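Local coordinates for protein adenine phosphoribosyltransferase (Leishmania donovani, PDB 1QB7) that probably catalyses the salvage of adenine, joining the base to 5-phospho-alpha-D-ribose 1-diphosphate to give AMP and diphosphate, and works as a homodimer, at residues T73-F78 / M88-L93. Sequence-based numbering, arbitrary orientation.
Sequences THILGF and MIAVEL
Ile89 is the first residue of the helical segment 88-93 to meet strand 74-78: its CG2 branch lies 4.5 Å from CD1 of Ile75, a loose methyl-to-methyl approach. Next comes Ala90, where helix and strand lie nearest, the CA atoms of Ile75 and Ala90 being 6.4 Å apart. Here the touch is tighter, CB of Ala90 sitting 3.9 Å from CG1 of Ile75, and the single methyl of Ala90 is consistent with so close an approach of the two backbones. One turn on from Ile89, Leu93 brings its CD1 to 4.3 Å from Ile75 CD1, and its backbone N hydrogen-bonds to Ile89 O, the i to i+4 spacing that puts both residues on one face. Within segment 73-78, Ile75 alone meets all three. The CB of Ile75 points toward the helix; chi1 of -59° sets CG1 anti to the carbonyl carbon, where it meets Ala90, and chi2 of -70° then turns CD1 to Ile89 and Leu93. The contact is wholly apolar and small, burying 124 Å² over both sides. The axes of strand 74-78 and helix 88-93 approach to 8.9 Å and run nearly antiparallel, at 171°, as expected for the first strand and the returning helix of a beta-alpha-beta unit, completed by strand 97-100. In the type I phosphoribosyltransferase fold this helix packs on the central sheet, in which strand 74-78 lies between strands 140-145 and 97-100; Ile75 also touches Val142, Ile144 and Phe97 there. The same Ile89 and Leu93 also pack against Leu61 and Tyr65 of helix 51-67, while Met88 packs on Met88 of the second subunit and Glu92 OE2 forms a salt bridge with Arg58 NH1 of that subunit.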
ATOM      1  N   THR A  73      11.373  -1.166  16.440  1.00 18.50           N
ATOM      2  CA  THR A  73      12.211  -2.039  15.630  1.00 16.97           C
ATOM      3  C   THR A  73      11.532  -2.390  14.314  1.00 16.88           C
ATOM      4  O   THR A  73      12.196  -2.767  13.349  1.00 15.89           O
ATOM      5  CB  THR A  73      12.542  -3.358  16.377  1.00 15.74           C
ATOM      6  OG1 THR A  73      11.337  -4.084  16.640  1.00 17.45           O
ATOM      7  CG2 THR A  73      13.236  -3.070  17.697  1.00 16.51           C
ATOM      8  N   HIS A  74      10.207  -2.246  14.276  1.00 16.10           N
ATOM      9  CA  HIS A  74       9.418  -2.583  13.087  1.00 16.66           C
ATOM     10  C   HIS A  74       8.172  -1.706  12.943  1.00 15.31           C
ATOM     11  O   HIS A  74       7.619  -1.219  13.933  1.00 15.04           O
ATOM     12  CB  HIS A  74       8.882  -4.031  13.182  1.00 16.20           C
ATOM     13  CG  HIS A  74       9.935  -5.098  13.256  1.00 17.77           C
ATOM     14  ND1 HIS A  74      10.599  -5.414  14.422  1.00 19.15           N
ATOM     15  CD2 HIS A  74      10.384  -5.971  12.321  1.00 17.10           C
ATOM     16  CE1 HIS A  74      11.410  -6.432  14.201  1.00 17.92           C
ATOM     17  NE2 HIS A  74      11.298  -6.789  12.934  1.00 15.93           N
ATOM     18  N   ILE A  75       7.721  -1.546  11.702  1.00 15.48           N
ATOM     19  CA  ILE A  75       6.483  -0.821  11.395  1.00 15.19           C
ATOM     20  C   ILE A  75       5.607  -1.903  10.733  1.00 14.82           C
ATOM     21  O   ILE A  75       6.066  -2.606   9.830  1.00 13.45           O
ATOM     22  CB  ILE A  75       6.673   0.317  10.357  1.00 14.60           C
ATOM     23  CG1 ILE A  75       7.698   1.361  10.832  1.00 16.17           C
ATOM     24  CG2 ILE A  75       5.323   0.955  10.043  1.00 13.41           C
ATOM     25  CD1 ILE A  75       7.259   2.223  11.974  1.00 17.08           C
ATOM     26  N   LEU A  76       4.390  -2.091  11.230  1.00 14.38           N
ATOM     27  CA  LEU A  76       3.477  -3.086  10.665  1.00 14.55           C
ATOM     28  C   LEU A  76       2.257  -2.352  10.115  1.00 14.03           C
ATOM     29  O   LEU A  76       1.467  -1.792  10.874  1.00 16.11           O
ATOM     30  CB  LEU A  76       3.061  -4.113  11.726  1.00 14.81           C
ATOM     31  CG  LEU A  76       2.012  -5.180  11.353  1.00 15.92           C
ATOM     32  CD1 LEU A  76       2.504  -6.082  10.234  1.00 15.65           C
ATOM     33  CD2 LEU A  76       1.668  -6.022  12.563  1.00 16.31           C
ATOM     34  N   GLY A  77       2.128  -2.340   8.792  1.00 13.95           N
ATOM     35  CA  GLY A  77       1.024  -1.648   8.151  1.00 12.25           C
ATOM     36  C   GLY A  77      -0.076  -2.571   7.670  1.00 13.97           C
ATOM     37  O   GLY A  77       0.191  -3.692   7.216  1.00 13.63           O
ATOM     38  N   PHE A  78      -1.313  -2.082   7.744  1.00 13.28           N
ATOM     39  CA  PHE A  78      -2.488  -2.851   7.342  1.00 13.25           C
ATOM     40  C   PHE A  78      -2.795  -2.711   5.848  1.00 14.40           C
ATOM     41  O   PHE A  78      -2.742  -1.616   5.292  1.00 13.76           O
ATOM     42  CB  PHE A  78      -3.719  -2.412   8.150  1.00 14.58           C
ATOM     43  CG  PHE A  78      -3.565  -2.544   9.650  1.00 13.44           C
ATOM     44  CD1 PHE A  78      -2.397  -3.040  10.220  1.00 14.43           C
ATOM     45  CD2 PHE A  78      -4.598  -2.146  10.494  1.00 13.83           C
ATOM     46  CE1 PHE A  78      -2.260  -3.134  11.609  1.00 14.63           C
ATOM     47  CE2 PHE A  78      -4.474  -2.234  11.879  1.00 13.28           C
ATOM     48  CZ  PHE A  78      -3.303  -2.728  12.437  1.00 14.27           C
ATOM     49  N   MET A  88       7.236   4.904   3.913  1.00 18.10           N
ATOM     50  CA  MET A  88       7.949   6.175   3.893  1.00 18.71           C
ATOM     51  C   MET A  88       8.514   6.547   5.260  1.00 18.53           C
ATOM     52  O   MET A  88       9.454   7.329   5.349  1.00 20.27           O
ATOM     53  CB  MET A  88       7.100   7.305   3.305  1.00 19.82           C
ATOM     54  CG  MET A  88       5.879   7.682   4.090  1.00 22.63           C
ATOM     55  SD  MET A  88       5.039   9.074   3.313  1.00 23.05           S
ATOM     56  CE  MET A  88       3.803   9.385   4.554  1.00 23.78           C
ATOM     57  N   ILE A  89       7.953   5.976   6.321  1.00 16.53           N
ATOM     58  CA  ILE A  89       8.451   6.237   7.666  1.00 16.01           C
ATOM     59  C   ILE A  89       9.599   5.267   7.952  1.00 15.23           C
ATOM     60  O   ILE A  89      10.685   5.676   8.368  1.00 15.53           O
ATOM     61  CB  ILE A  89       7.347   6.043   8.720  1.00 17.40           C
ATOM     62  CG1 ILE A  89       6.220   7.052   8.491  1.00 19.17           C
ATOM     63  CG2 ILE A  89       7.913   6.223  10.120  1.00 20.71           C
ATOM     64  CD1 ILE A  89       4.959   6.735   9.276  1.00 17.29           C
ATOM     65  N   ALA A  90       9.353   3.985   7.682  1.00 14.97           N
ATOM     66  CA  ALA A  90      10.330   2.922   7.897  1.00 14.63           C
ATOM     67  C   ALA A  90      11.643   3.142   7.143  1.00 15.05           C
ATOM     68  O   ALA A  90      12.717   2.827   7.660  1.00 16.19           O
ATOM     69  CB  ALA A  90       9.724   1.567   7.522  1.00 14.58           C
ATOM     70  N   VAL A  91      11.556   3.693   5.934  1.00 15.97           N
ATOM     71  CA  VAL A  91      12.745   3.950   5.120  1.00 18.00           C
ATOM     72  C   VAL A  91      13.662   4.983   5.788  1.00 18.10           C
ATOM     73  O   VAL A  91      14.887   4.889   5.700  1.00 18.96           O
ATOM     74  CB  VAL A  91      12.368   4.398   3.676  1.00 17.75           C
ATOM     75  CG1 VAL A  91      11.855   5.823   3.662  1.00 16.87           C
ATOM     76  CG2 VAL A  91      13.552   4.239   2.749  1.00 20.87           C
ATOM     77  N   GLU A  92      13.058   5.937   6.492  1.00 17.45           N
ATOM     78  CA  GLU A  92      13.807   6.972   7.191  1.00 18.20           C
ATOM     79  C   GLU A  92      14.394   6.454   8.504  1.00 18.74           C
ATOM     80  O   GLU A  92      15.522   6.789   8.871  1.00 17.74           O
ATOM     81  CB  GLU A  92      12.904   8.174   7.471  1.00 18.85           C
ATOM     82  CG  GLU A  92      12.388   8.866   6.223  1.00 20.41           C
ATOM     83  CD  GLU A  92      13.502   9.339   5.298  1.00 24.62           C
ATOM     84  OE1 GLU A  92      14.629   9.598   5.773  1.00 25.71           O
ATOM     85  OE2 GLU A  92      13.247   9.465   4.084  1.00 27.74           O
ATOM     86  N   LEU A  93      13.601   5.665   9.223  1.00 17.96           N
ATOM     87  CA  LEU A  93      14.016   5.085  10.493  1.00 17.31           C
ATOM     88  C   LEU A  93      14.978   3.928  10.262  1.00 19.27           C
ATOM     89  O   LEU A  93      15.625   3.449  11.199  1.00 18.36           O
ATOM     90  CB  LEU A  93      12.797   4.570  11.261  1.00 16.04           C
ATOM     91  CG  LEU A  93      11.729   5.580  11.675  1.00 15.34           C
ATOM     92  CD1 LEU A  93      10.579   4.850  12.360  1.00 15.57           C
ATOM     93  CD2 LEU A  93      12.339   6.620  12.593  1.00 15.17           C
TER